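Local coordinates for succinate dehydrogenase subunit A (Mycolicibacterium smegmatis MC2 51, PDB 6LUM), which probably oxidises succinate to fumarate at a bound flavin-adenine dinucleotide and passes the electrons on to the other subunits of its complex, at residues L232-M237 against G358-T363; Y548-M553 against L567-V572. All blocks are in the same frame, centred on the assembly; numbering follows the deposited sequence.

Interaction 1 (L232-M237 against G358-T363)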
loop_
_atom_site.group_PDB
_atom_site.type_symbol
_atom_site.label_atom_id
_atom_site.label_comp_id
_atom_site.label_asym_id
_atom_site.label_seq_id
_atom_site.Cartn_x
_atom_site.Cartn_y
_atom_site.Cartn_z
ATOM N N LEU D 232 6.346 37.243 -32.176
ATOM C CA LEU D 232 7.685 36.852 -31.790
ATOM C C LEU D 232 8.476 36.432 -33.027
ATOM O O LEU D 232 7.896 36.159 -34.077
ATOM C CB LEU D 232 7.615 35.720 -30.772
ATOM C CG LEU D 232 6.651 35.990 -29.622
ATOM C CD1 LEU D 232 6.361 34.740 -28.831
ATOM C CD2 LEU D 232 7.233 37.040 -28.728
ATOM N N PRO D 233 9.802 36.389 -32.942
ATOM C CA PRO D 233 10.617 36.112 -34.124
ATOM C C PRO D 233 10.858 34.624 -34.349
ATOM O O PRO D 233 10.613 33.785 -33.483
ATOM C CB PRO D 233 11.927 36.819 -33.788
ATOM C CG PRO D 233 12.030 36.677 -32.351
ATOM C CD PRO D 233 10.647 36.766 -31.799
ATOM N N LEU D 234 11.354 34.314 -35.543
ATOM C CA LEU D 234 11.791 32.968 -35.887
ATOM C C LEU D 234 13.197 33.046 -36.451
ATOM O O LEU D 234 13.500 33.934 -37.247
ATOM C CB LEU D 234 10.866 32.309 -36.905
ATOM C CG LEU D 234 9.581 31.673 -36.393
ATOM C CD1 LEU D 234 8.994 30.825 -37.468
ATOM C CD2 LEU D 234 9.844 30.852 -35.177
ATOM N N GLU D 235 14.046 32.108 -36.057
ATOM C CA GLU D 235 15.480 32.214 -36.273
ATOM C C GLU D 235 15.967 31.120 -37.209
ATOM O O GLU D 235 15.669 29.945 -36.995
ATOM C CB GLU D 235 16.219 32.126 -34.941
ATOM C CG GLU D 235 17.687 32.441 -35.018
ATOM C CD GLU D 235 18.464 31.887 -33.847
ATOM O OE1 GLU D 235 18.122 32.197 -32.691
ATOM O OE2 GLU D 235 19.426 31.134 -34.082
ATOM N N ASP D 236 16.711 31.513 -38.242
ATOM C CA ASP D 236 17.465 30.581 -39.081
ATOM C C ASP D 236 16.569 29.558 -39.768
ATOM O O ASP D 236 16.840 28.361 -39.747
ATOM C CB ASP D 236 18.536 29.868 -38.259
ATOM C CG ASP D 236 19.909 30.452 -38.455
ATOM O OD1 ASP D 236 20.084 31.255 -39.393
ATOM O OD2 ASP D 236 20.817 30.098 -37.673
ATOM N N MET D 237 15.509 30.033 -40.412
ATOM C CA MET D 237 14.525 29.122 -40.982
ATOM C C MET D 237 14.848 28.680 -42.399
ATOM O O MET D 237 14.165 27.798 -42.920
ATOM C CB MET D 237 13.140 29.757 -40.954
ATOM C CG MET D 237 12.426 29.583 -39.645
ATOM S SD MET D 237 11.872 27.909 -39.364
ATOM C CE MET D 237 10.726 27.715 -40.716
ATOM N N GLY D 358 16.357 25.676 -38.006
ATOM C CA GLY D 358 15.831 26.865 -37.378
ATOM C C GLY D 358 14.711 26.558 -36.407
ATOM O O GLY D 358 14.474 25.414 -36.020
ATOM N N GLY D 359 14.023 27.607 -36.002
ATOM C CA GLY D 359 12.916 27.471 -35.087
ATOM C C GLY D 359 12.837 28.663 -34.161
ATOM O O GLY D 359 13.359 29.724 -34.460
ATOM N N ILE D 360 12.169 28.452 -33.034
ATOM C CA ILE D 360 11.950 29.477 -32.016
ATOM C C ILE D 360 13.258 29.775 -31.300
ATOM O O ILE D 360 13.845 28.866 -30.709
ATOM C CB ILE D 360 10.889 29.028 -31.005
ATOM C CG1 ILE D 360 9.659 28.483 -31.711
ATOM C CG2 ILE D 360 10.501 30.166 -30.125
ATOM C CD1 ILE D 360 8.779 27.682 -30.815
ATOM N N PRO D 361 13.737 31.019 -31.286
ATOM C CA PRO D 361 15.046 31.308 -30.692
ATOM C C PRO D 361 14.963 31.303 -29.175
ATOM O O PRO D 361 14.196 32.065 -28.588
ATOM C CB PRO D 361 15.368 32.701 -31.230
ATOM C CG PRO D 361 14.061 33.312 -31.409
ATOM C CD PRO D 361 13.092 32.241 -31.779
ATOM N N THR D 362 15.758 30.452 -28.534
ATOM C CA THR D 362 15.723 30.317 -27.087
ATOM C C THR D 362 17.123 30.501 -26.512
ATOM O O THR D 362 18.100 30.688 -27.237
ATOM C CB THR D 362 15.152 28.960 -26.664
ATOM O OG1 THR D 362 16.168 27.964 -26.757
ATOM C CG2 THR D 362 14.008 28.561 -27.544
ATOM N N THR D 363 17.204 30.468 -25.185
ATOM C CA THR D 363 18.459 30.467 -24.450
ATOM C C THR D 363 18.759 29.062 -23.949
ATOM O O THR D 363 17.924 28.161 -24.021
ATOM C CB THR D 363 18.403 31.431 -23.266
ATOM O OG1 THR D 363 17.427 30.975 -22.326
ATOM C CG2 THR D 363 18.019 32.802 -23.730
#

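Interaction 2 (Y548-M553 against L567-V572)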
loop_
_atom_site.group_PDB
_atom_site.type_symbol
_atom_site.label_atom_id
_atom_site.label_comp_id
_atom_site.label_asym_id
_atom_site.label_seq_id
_atom_site.Cartn_x
_atom_site.Cartn_y
_atom_site.Cartn_z
ATOM N N TYR D 548 27.886 37.248 -43.483
ATOM C CA TYR D 548 26.734 36.411 -43.187
ATOM C C TYR D 548 27.036 35.363 -42.128
ATOM O O TYR D 548 26.487 34.265 -42.159
ATOM C CB TYR D 548 26.218 35.733 -44.451
ATOM C CG TYR D 548 25.589 36.682 -45.430
ATOM C CD1 TYR D 548 24.416 37.345 -45.120
ATOM C CD2 TYR D 548 26.172 36.921 -46.660
ATOM C CE1 TYR D 548 23.847 38.216 -46.001
ATOM C CE2 TYR D 548 25.607 37.791 -47.549
ATOM C CZ TYR D 548 24.446 38.437 -47.213
ATOM O OH TYR D 548 23.877 39.308 -48.104
ATOM N N MET D 549 27.904 35.669 -41.174
ATOM C CA MET D 549 28.043 34.767 -40.034
ATOM C C MET D 549 27.189 35.237 -38.865
ATOM O O MET D 549 27.671 35.533 -37.775
ATOM C CB MET D 549 29.504 34.621 -39.632
ATOM C CG MET D 549 29.728 33.549 -38.574
ATOM S SD MET D 549 31.452 33.228 -38.189
ATOM C CE MET D 549 31.914 32.289 -39.634
ATOM N N ARG D 550 25.886 35.325 -39.110
ATOM C CA ARG D 550 24.928 35.704 -38.088
ATOM C C ARG D 550 23.642 34.931 -38.320
ATOM O O ARG D 550 23.326 34.540 -39.444
ATOM C CB ARG D 550 24.649 37.208 -38.107
ATOM C CG ARG D 550 25.844 38.070 -37.774
ATOM C CD ARG D 550 25.689 39.471 -38.317
ATOM N NE ARG D 550 25.424 39.468 -39.749
ATOM C CZ ARG D 550 25.361 40.563 -40.494
ATOM N NH1 ARG D 550 25.548 41.751 -39.939
ATOM N NH2 ARG D 550 25.113 40.472 -41.792
ATOM N N HIS D 551 22.902 34.705 -37.244
ATOM C CA HIS D 551 21.580 34.124 -37.368
ATOM C C HIS D 551 20.631 35.151 -37.959
ATOM O O HIS D 551 20.711 36.339 -37.645
ATOM C CB HIS D 551 21.061 33.671 -36.010
ATOM C CG HIS D 551 21.864 32.578 -35.381
ATOM N ND1 HIS D 551 22.045 31.349 -35.975
ATOM C CD2 HIS D 551 22.519 32.524 -34.200
ATOM C CE1 HIS D 551 22.784 30.589 -35.190
ATOM N NE2 HIS D 551 23.084 31.277 -34.106
ATOM N N THR D 552 19.740 34.694 -38.826
ATOM C CA THR D 552 18.684 35.538 -39.361
ATOM C C THR D 552 17.458 35.408 -38.478
ATOM O O THR D 552 17.093 34.304 -38.078
ATOM C CB THR D 552 18.336 35.124 -40.788
ATOM O OG1 THR D 552 19.486 35.270 -41.628
ATOM C CG2 THR D 552 17.220 35.981 -41.327
ATOM N N MET D 553 16.822 36.531 -38.169
ATOM C CA MET D 553 15.608 36.530 -37.369
ATOM C C MET D 553 14.515 37.247 -38.139
ATOM O O MET D 553 14.758 38.301 -38.727
ATOM C CB MET D 553 15.849 37.185 -36.013
ATOM C CG MET D 553 16.934 36.498 -35.226
ATOM S SD MET D 553 16.978 36.967 -33.502
ATOM C CE MET D 553 15.494 36.184 -32.921
ATOM N N LEU D 567 13.433 41.437 -41.393
ATOM C CA LEU D 567 14.575 40.591 -41.077
ATOM C C LEU D 567 15.606 41.381 -40.285
ATOM O O LEU D 567 16.084 42.421 -40.745
ATOM C CB LEU D 567 15.198 40.031 -42.352
ATOM C CG LEU D 567 14.326 39.091 -43.177
ATOM C CD1 LEU D 567 14.865 39.006 -44.572
ATOM C CD2 LEU D 567 14.289 37.724 -42.553
ATOM N N ASP D 568 15.941 40.883 -39.105
ATOM C CA ASP D 568 17.025 41.386 -38.281
ATOM C C ASP D 568 18.096 40.311 -38.169
ATOM O O ASP D 568 17.929 39.184 -38.639
ATOM C CB ASP D 568 16.513 41.795 -36.900
ATOM C CG ASP D 568 15.585 42.992 -36.952
ATOM O OD1 ASP D 568 14.926 43.277 -35.934
ATOM O OD2 ASP D 568 15.514 43.652 -38.010
ATOM N N TYR D 569 19.202 40.655 -37.522
ATOM C CA TYR D 569 20.329 39.747 -37.404
ATOM C C TYR D 569 20.710 39.567 -35.947
ATOM O O TYR D 569 20.563 40.477 -35.132
ATOM C CB TYR D 569 21.524 40.251 -38.195
ATOM C CG TYR D 569 21.484 39.838 -39.638
ATOM C CD1 TYR D 569 20.989 40.689 -40.611
ATOM C CD2 TYR D 569 21.930 38.589 -40.028
ATOM C CE1 TYR D 569 20.949 40.308 -41.933
ATOM C CE2 TYR D 569 21.895 38.199 -41.346
ATOM C CZ TYR D 569 21.404 39.058 -42.292
ATOM O OH TYR D 569 21.373 38.660 -43.602
ATOM N N LYS D 570 21.208 38.378 -35.629
ATOM C CA LYS D 570 21.605 38.029 -34.279
ATOM C C LYS D 570 23.035 37.502 -34.311
ATOM O O LYS D 570 23.353 36.631 -35.136
ATOM C CB LYS D 570 20.654 36.983 -33.706
ATOM C CG LYS D 570 21.082 36.372 -32.403
ATOM C CD LYS D 570 20.026 35.400 -31.933
ATOM C CE LYS D 570 20.320 34.867 -30.557
ATOM N NZ LYS D 570 19.417 33.735 -30.232
ATOM N N PRO D 571 23.922 37.998 -33.456
ATOM C CA PRO D 571 25.314 37.547 -33.509
ATOM C C PRO D 571 25.471 36.136 -32.969
ATOM O O PRO D 571 24.746 35.703 -32.073
ATOM C CB PRO D 571 26.041 38.561 -32.625
ATOM C CG PRO D 571 25.007 38.993 -31.657
ATOM C CD PRO D 571 23.714 39.017 -32.419
ATOM N N VAL D 572 26.440 35.420 -33.527
ATOM C CA VAL D 572 26.744 34.053 -33.126
ATOM C C VAL D 572 27.863 34.073 -32.094
ATOM O O VAL D 572 28.863 34.782 -32.260
ATOM C CB VAL D 572 27.113 33.186 -34.341
ATOM C CG1 VAL D 572 28.235 33.816 -35.124
ATOM C CG2 VAL D 572 27.523 31.807 -33.886
#

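Interaction 1 (L232-M237 against G358-T363)
The ring of Pro-361 overlaps two side chains of 232-237 at once: its CB edge lies against the side chain of Glu-235, and its neighbouring CG meets Pro-233. On the Glu-235 side, CB of Pro-361 is 3.9 Å from CB of Glu-235, and the carboxylate atom OE1 comes down beside the same ring carbon. A chi1 of -171° sends the glutamate CG opposite its own backbone N, and the chain continues extended past the proline. OE1 then reaches a salt bridge with Lys-570, so the charged end is paired outside the two segments. The two prolines touch through their CG atoms, 4.0 Å apart, with the rings inclined to each other, while CD of Pro-361 lies 3.4 Å from the carbonyl O of Pro-233. Next to them, CD2 of Leu-234 sits 4.2 Å from CG1 of Ile-360; Leu-234 rests on Phe-228 and Ile-360 on Val-227, both of helix 223-229. The backbones are joined by one reciprocal pair: Glu-235 N donates to Gly-359 O at 3.0 Å with an N-H...O angle of 167°, and Gly-359 N returns a bond to Glu-235 O, also at 3.0 Å. Glycine suits both positions before Ile-360. A CB on Gly-358 would run into the carbonyls of Glu-235 and Asp-236, and Gly-359 has phi 146°, a value at which a CB would collide with the carbonyl O of Gly-358. This is a single antiparallel beta bridge, a hydrogen-bonded pair buried within the FAD-binding domain, with the Ile-360 side chain about 10 Å from the flavin cofactor.

Interaction 2 (Y548-M553 against L567-V572)
This is a two-stranded antiparallel contact within one beta hairpin, formed by the strands 550-556 and 565-571 in the C-terminal region of the chain. Four backbone hydrogen bonds support that assignment: His-551 and Lys-570 exchange a pair, as do Met-553 and Asp-568, each with N to O distances of 2.9 Å. Between these, Thr-552 and Tyr-569 form the non-hydrogen-bonded pair, and the local strand axes run 147° apart. On the face bearing Arg-550, Thr-552 and Tyr-569, the guanidinium lies nearly flat on the tyrosine ring. Its CZ stands 4.1 Å from the ring centroid and 16° off the ring normal, with NH2 over the ring centre, which defines a cation-pi stack. A bend at chi3 (-55°) of Arg-550 brings the planar group over the ring. The hairpin forms two strands of a three-stranded antiparallel sheet, with 550-556 in the middle. The Tyr-569 hydroxyl meets the edge of the Tyr-548 ring in its plane, OH to CE1 3.5 Å, and has a weak hydrogen bond to Asn-527. A leucine in place of Tyr-569 would probably leave the Arg-550 guanidinium without its aromatic face and the edge of Tyr-548 without its hydroxyl neighbour. Beside the stack, CG2 of Thr-552 touches CD2 of Leu-567 at 3.6 Å. The other face carries His-551, whose ND1 probably hydrogen-bonds to OD2 of Asp-236, and Met-553, whose SD lies against the aliphatic part of Lys-570, 3.7 Å from its CB.

Both segments of interaction 1 precede those of interaction 2 in the sequence, yet their centres are about 11 Å apart and they touch directly. They share one antiparallel sheet ordered 234-235, 550-556, 565-571, so strand 550-556 lies between 234-235 of interaction 1 and its hairpin partner 565-571. The join is made by the backbone N of Asp-236, 2.8 Å from Thr-552 O in a probable hydrogen bond, and by CG of Pro-233 packing on CE of Met-553. On its other edge, 232-237 bridges to 358-363, whose strand 360-361 pairs with 386-387. The three strands thereby tie the C-terminal hairpin to the FAD-binding part of the flavoprotein.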